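Local coordinates for uncharacterized protein (Nostoc punctiforme, PDB 2R3S) that is probably an S-adenosylmethionine-dependent O-methyltransferase, pairing a Rossmann-like catalytic domain with a helical dimerisation domain, though its substrate is not known, at residues L29-A34 against R54-L59; Y62-G67 against E74-T79. All coordinates share one frame; numbering follows the deposited sequence.

Interaction 1 of 2, residues L29-A34 against R54-L59; sequences LNVFTA and RGMRML
The CA atoms nearest each other across the two segments are those of V31 and M56, 8.7 Å apart; no hydrogen bond spans this distance, and side chains alone make the contact. Segment 54-59 is regular helix. Segment 29-34 is a junction where helix 17-28 stops and helix 31-35 starts. At that junction N30 takes positive phi (63°) in a Schellman motif, a conformation asparagine tolerates well, and its OD1 bonds to R88.

From the first turn of the new helix V31 sends CG2 toward the other segment, where it meets M56 tip to tip, 3.9 Å from SE. M56, modelled as selenomethionine, starts with CG anti to its backbone N (chi1 -174°) and then bends at the next two torsions, which bring SE and CE round to the valine although its CB does not point there. V31 CG2 also lies 4.1 Å from L59 CD2, one helical turn on. L29 adds a looser contact, its CD1 standing 4.4 Å from L59 CD2.

Branched V31 and L59 give compact methyl surfaces, whereas the flexible M56 chain can bend round to V31 and also touch L45 and C49 of helix 42-49. This buried apolar contact joins helix 31-35 to helix 53-65 in the dimerisation domain; its cohesion comes from dispersion and the exclusion of water, and shape rather than bond direction sets how the helices fit.

Interaction 2 of 2, residues Y62-G67 against E74-T79; sequences YLVIIG and EGYRLT
T79 OG1, reaching G67 through a water, is gripped by several groups: the water lies 2.7 Å from T79 OG1, S82 OG is a further hydrogen-bond partner, and F68 O makes a weak bond. The same water donates to G67 O at 2.7 Å, closing a bridge between the end of one helix and the start of the next. T79 stands at the N-cap position of helix 80-85, where a short side chain with a hydroxyl can bond back to S82 OG. Its chi1 of 64° turns OG1 in over its own backbone, while the methyl CG2 packs 3.5 Å from G67 O.

G67 completes a Schellman motif that ends helix 53-65, with F68 N bonded to L63 O and G67 N to V64 O at 3.0 Å. At phi 102° a side chain would strike the carbonyl oxygen of the residue before, so glycine fits. The dimerisation domain is related to helix-turn-helix domains, and the helix followed by hairpin 69-72/75-78 is consistent with a winged-helix fold, strand 75-78 being the middle strand of the small sheet.

Farther back along the strand, V64 and Y76 cross at about a right angle. V64 CG2 comes to the ring's edge, near its plane, 3.6 Å from Y76 CD1 and 3.8 Å from Y76 CE1. Tyrosine fits here because its ring offers apolar carbons to the valine and its OH still bonds to D61 on helix 53-65.

Overall arrangement
Interactions 1 and 2 follow in series along the chain, with centres 10 Å apart, inside the dimerisation domain and well away from the chain's centre. Both draw on helix 53-65: its earlier turns meet the 29-34 junction, and its last turns meet strand 75-78 of the small antiparallel sheet. The two sites also touch directly, through F32 O and L78 CD1 (3.6 Å) and through R57 O and Y76 OH. One helix therefore packs against both the helical part and the hairpin of the domain. It also faces the second subunit, where R57 forms a salt bridge with D299 of that subunit and I65 packs on its A285, consistent with a role in dimerisation.

Interaction 1 of 2, residues L29-A34 against R54-L59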
# COMPACT_ATOMS: atom_id res chain seq x y z
N LEU A 29 -2.04 17.86 4.19
CA LEU A 29 -3.11 18.85 4.29
C LEU A 29 -3.42 19.25 5.73
O LEU A 29 -4.26 20.09 5.96
CB LEU A 29 -4.37 18.35 3.60
CG LEU A 29 -4.29 18.22 2.08
CD1 LEU A 29 -5.58 17.59 1.53
CD2 LEU A 29 -4.04 19.57 1.47
N ASN A 30 -2.72 18.66 6.69
CA ASN A 30 -2.93 18.94 8.11
C ASN A 30 -4.32 18.57 8.62
O ASN A 30 -4.80 19.15 9.59
CB ASN A 30 -2.61 20.40 8.41
CG ASN A 30 -1.14 20.65 8.65
OD1 ASN A 30 -0.30 19.78 8.41
ND2 ASN A 30 -0.82 21.85 9.12
N VAL A 31 -4.94 17.57 8.02
CA VAL A 31 -6.31 17.25 8.37
C VAL A 31 -6.45 16.97 9.87
O VAL A 31 -7.38 17.44 10.51
CB VAL A 31 -6.85 16.04 7.59
CG1 VAL A 31 -8.23 15.71 8.07
CG2 VAL A 31 -6.83 16.32 6.06
N PHE A 32 -5.53 16.19 10.42
CA PHE A 32 -5.63 15.76 11.84
C PHE A 32 -5.46 16.92 12.82
O PHE A 32 -6.07 16.94 13.87
CB PHE A 32 -4.58 14.70 12.14
CG PHE A 32 -4.61 13.56 11.20
CD1 PHE A 32 -5.63 12.63 11.25
CD2 PHE A 32 -3.62 13.42 10.23
CE1 PHE A 32 -5.66 11.54 10.35
CE2 PHE A 32 -3.63 12.34 9.34
CZ PHE A 32 -4.65 11.40 9.41
N THR A 33 -4.57 17.87 12.47
CA THR A 33 -4.34 19.10 13.23
C THR A 33 -5.58 19.99 13.26
O THR A 33 -5.85 20.65 14.26
CB THR A 33 -3.14 19.86 12.65
OG1 THR A 33 -1.98 19.01 12.70
CG2 THR A 33 -2.85 21.16 13.42
N ALA A 34 -6.32 20.01 12.15
CA ALA A 34 -7.57 20.77 12.04
C ALA A 34 -8.73 20.18 12.86
O ALA A 34 -9.58 20.93 13.39
CB ALA A 34 -7.97 20.92 10.56
N ARG A 54 -15.99 18.23 -1.42
CA ARG A 54 -16.18 16.85 -1.84
C ARG A 54 -14.90 16.08 -1.67
O ARG A 54 -14.93 14.92 -1.29
CB ARG A 54 -16.77 16.71 -3.24
CG ARG A 54 -15.85 16.99 -4.40
CD ARG A 54 -16.66 17.14 -5.69
NE ARG A 54 -17.34 15.90 -6.02
CZ ARG A 54 -16.75 14.82 -6.53
NH1 ARG A 54 -15.46 14.82 -6.84
NH2 ARG A 54 -17.48 13.74 -6.76
N GLY A 55 -13.77 16.72 -1.93
CA GLY A 55 -12.47 16.08 -1.75
C GLY A 55 -12.17 15.75 -0.30
O GLY A 55 -11.78 14.64 0.02
N MSE A 56 -12.38 16.74 0.57
CA MSE A 56 -12.26 16.52 2.00
C MSE A 56 -13.20 15.39 2.49
O MSE A 56 -12.78 14.54 3.26
CB MSE A 56 -12.50 17.81 2.78
CG MSE A 56 -12.26 17.67 4.29
SE MSE A 56 -10.41 17.13 4.68
CE MSE A 56 -9.46 18.74 4.02
N ARG A 57 -14.43 15.36 2.00
CA ARG A 57 -15.40 14.36 2.44
C ARG A 57 -14.98 12.96 2.02
O ARG A 57 -15.11 12.02 2.80
CB ARG A 57 -16.78 14.65 1.83
CG ARG A 57 -17.88 13.65 2.20
CD ARG A 57 -18.09 12.58 1.15
NE ARG A 57 -18.51 13.16 -0.12
CZ ARG A 57 -18.70 12.47 -1.24
NH1 ARG A 57 -18.51 11.16 -1.29
NH2 ARG A 57 -19.10 13.11 -2.34
N MSE A 58 -14.53 12.83 0.78
CA MSE A 58 -14.10 11.53 0.25
C MSE A 58 -12.85 11.03 0.97
O MSE A 58 -12.78 9.86 1.35
CB MSE A 58 -13.91 11.63 -1.26
CG MSE A 58 -15.23 11.91 -1.94
SE MSE A 58 -15.13 12.83 -3.64
CE MSE A 58 -15.61 11.30 -4.80
N LEU A 59 -11.86 11.92 1.18
CA LEU A 59 -10.68 11.57 2.00
C LEU A 59 -11.05 11.14 3.44
O LEU A 59 -10.56 10.13 3.93
CB LEU A 59 -9.65 12.73 2.02
CG LEU A 59 -8.31 12.49 2.76
CD1 LEU A 59 -7.53 11.32 2.13
CD2 LEU A 59 -7.48 13.80 2.83

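Interaction 2 of 2, residues Y62-G67 against E74-T79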
# COMPACT_ATOMS: atom_id res chain seq x y z
N TYR A 62 -12.83 7.80 3.84
CA TYR A 62 -11.82 6.76 3.66
C TYR A 62 -10.95 6.62 4.90
O TYR A 62 -10.68 5.51 5.34
CB TYR A 62 -10.96 7.08 2.43
CG TYR A 62 -10.01 5.99 1.99
CD1 TYR A 62 -8.73 5.91 2.50
CD2 TYR A 62 -10.41 5.02 1.08
CE1 TYR A 62 -7.86 4.91 2.10
CE2 TYR A 62 -9.55 4.02 0.67
CZ TYR A 62 -8.28 3.97 1.19
OH TYR A 62 -7.43 2.99 0.77
N LEU A 63 -10.53 7.74 5.48
CA LEU A 63 -9.77 7.69 6.74
C LEU A 63 -10.57 7.06 7.91
O LEU A 63 -9.99 6.49 8.79
CB LEU A 63 -9.26 9.10 7.11
CG LEU A 63 -8.19 9.67 6.15
CD1 LEU A 63 -7.91 11.13 6.53
CD2 LEU A 63 -6.85 8.85 6.04
N VAL A 64 -11.89 7.20 7.90
CA VAL A 64 -12.76 6.50 8.82
C VAL A 64 -12.72 4.99 8.49
O VAL A 64 -12.44 4.16 9.37
CB VAL A 64 -14.19 7.02 8.77
CG1 VAL A 64 -15.14 6.10 9.59
CG2 VAL A 64 -14.25 8.49 9.27
N ILE A 65 -12.96 4.66 7.23
CA ILE A 65 -12.93 3.25 6.78
C ILE A 65 -11.62 2.55 7.22
O ILE A 65 -11.68 1.49 7.80
CB ILE A 65 -13.13 3.10 5.26
CG1 ILE A 65 -14.50 3.63 4.83
CG2 ILE A 65 -12.98 1.62 4.84
CD1 ILE A 65 -14.61 3.78 3.33
N ILE A 66 -10.46 3.15 7.00
CA ILE A 66 -9.22 2.49 7.39
C ILE A 66 -8.73 2.77 8.85
O ILE A 66 -7.66 2.36 9.21
CB ILE A 66 -8.12 2.70 6.30
CG1 ILE A 66 -7.52 4.12 6.35
CG2 ILE A 66 -8.74 2.45 4.94
CD1 ILE A 66 -6.42 4.37 5.35
N GLY A 67 -9.50 3.43 9.71
CA GLY A 67 -9.20 3.42 11.15
C GLY A 67 -8.54 4.64 11.80
O GLY A 67 -8.22 4.60 12.98
N GLU A 74 -22.31 14.87 13.98
CA GLU A 74 -21.86 16.23 13.69
C GLU A 74 -20.49 16.35 13.00
O GLU A 74 -20.03 17.45 12.76
CB GLU A 74 -21.83 17.02 15.00
CG GLU A 74 -23.20 17.03 15.69
CD GLU A 74 -24.28 17.76 14.87
OE1 GLU A 74 -23.94 18.69 14.10
OE2 GLU A 74 -25.48 17.39 15.00
N GLY A 75 -19.86 15.23 12.67
CA GLY A 75 -18.64 15.25 11.88
C GLY A 75 -17.64 14.19 12.29
O GLY A 75 -18.00 13.18 12.89
N TYR A 76 -16.39 14.45 11.94
CA TYR A 76 -15.27 13.52 12.09
C TYR A 76 -14.50 13.78 13.38
O TYR A 76 -14.33 14.92 13.81
CB TYR A 76 -14.31 13.61 10.89
CG TYR A 76 -14.97 13.29 9.57
CD1 TYR A 76 -15.20 11.97 9.19
CD2 TYR A 76 -15.38 14.29 8.72
CE1 TYR A 76 -15.80 11.67 7.98
CE2 TYR A 76 -15.99 14.00 7.51
CZ TYR A 76 -16.20 12.70 7.15
OH TYR A 76 -16.82 12.43 5.96
N ARG A 77 -14.04 12.70 14.00
CA ARG A 77 -13.39 12.77 15.27
C ARG A 77 -12.18 11.86 15.22
O ARG A 77 -12.24 10.78 14.69
CB ARG A 77 -14.37 12.36 16.37
CG ARG A 77 -13.84 12.63 17.75
CD ARG A 77 -14.89 12.54 18.87
NE ARG A 77 -14.21 12.39 20.15
N LEU A 78 -11.05 12.31 15.74
CA LEU A 78 -9.86 11.48 15.71
C LEU A 78 -9.99 10.32 16.70
O LEU A 78 -10.70 10.42 17.70
CB LEU A 78 -8.65 12.30 16.08
CG LEU A 78 -8.32 13.45 15.15
CD1 LEU A 78 -6.93 13.88 15.51
CD2 LEU A 78 -8.43 12.98 13.71
N THR A 79 -9.32 9.22 16.38
CA THR A 79 -9.04 8.20 17.36
C THR A 79 -7.96 8.72 18.31
O THR A 79 -7.28 9.70 18.00
CB THR A 79 -8.54 6.91 16.72
OG1 THR A 79 -7.29 7.17 16.09
CG2 THR A 79 -9.56 6.31 15.71
O HOH W 1 -6.22 5.11 14.72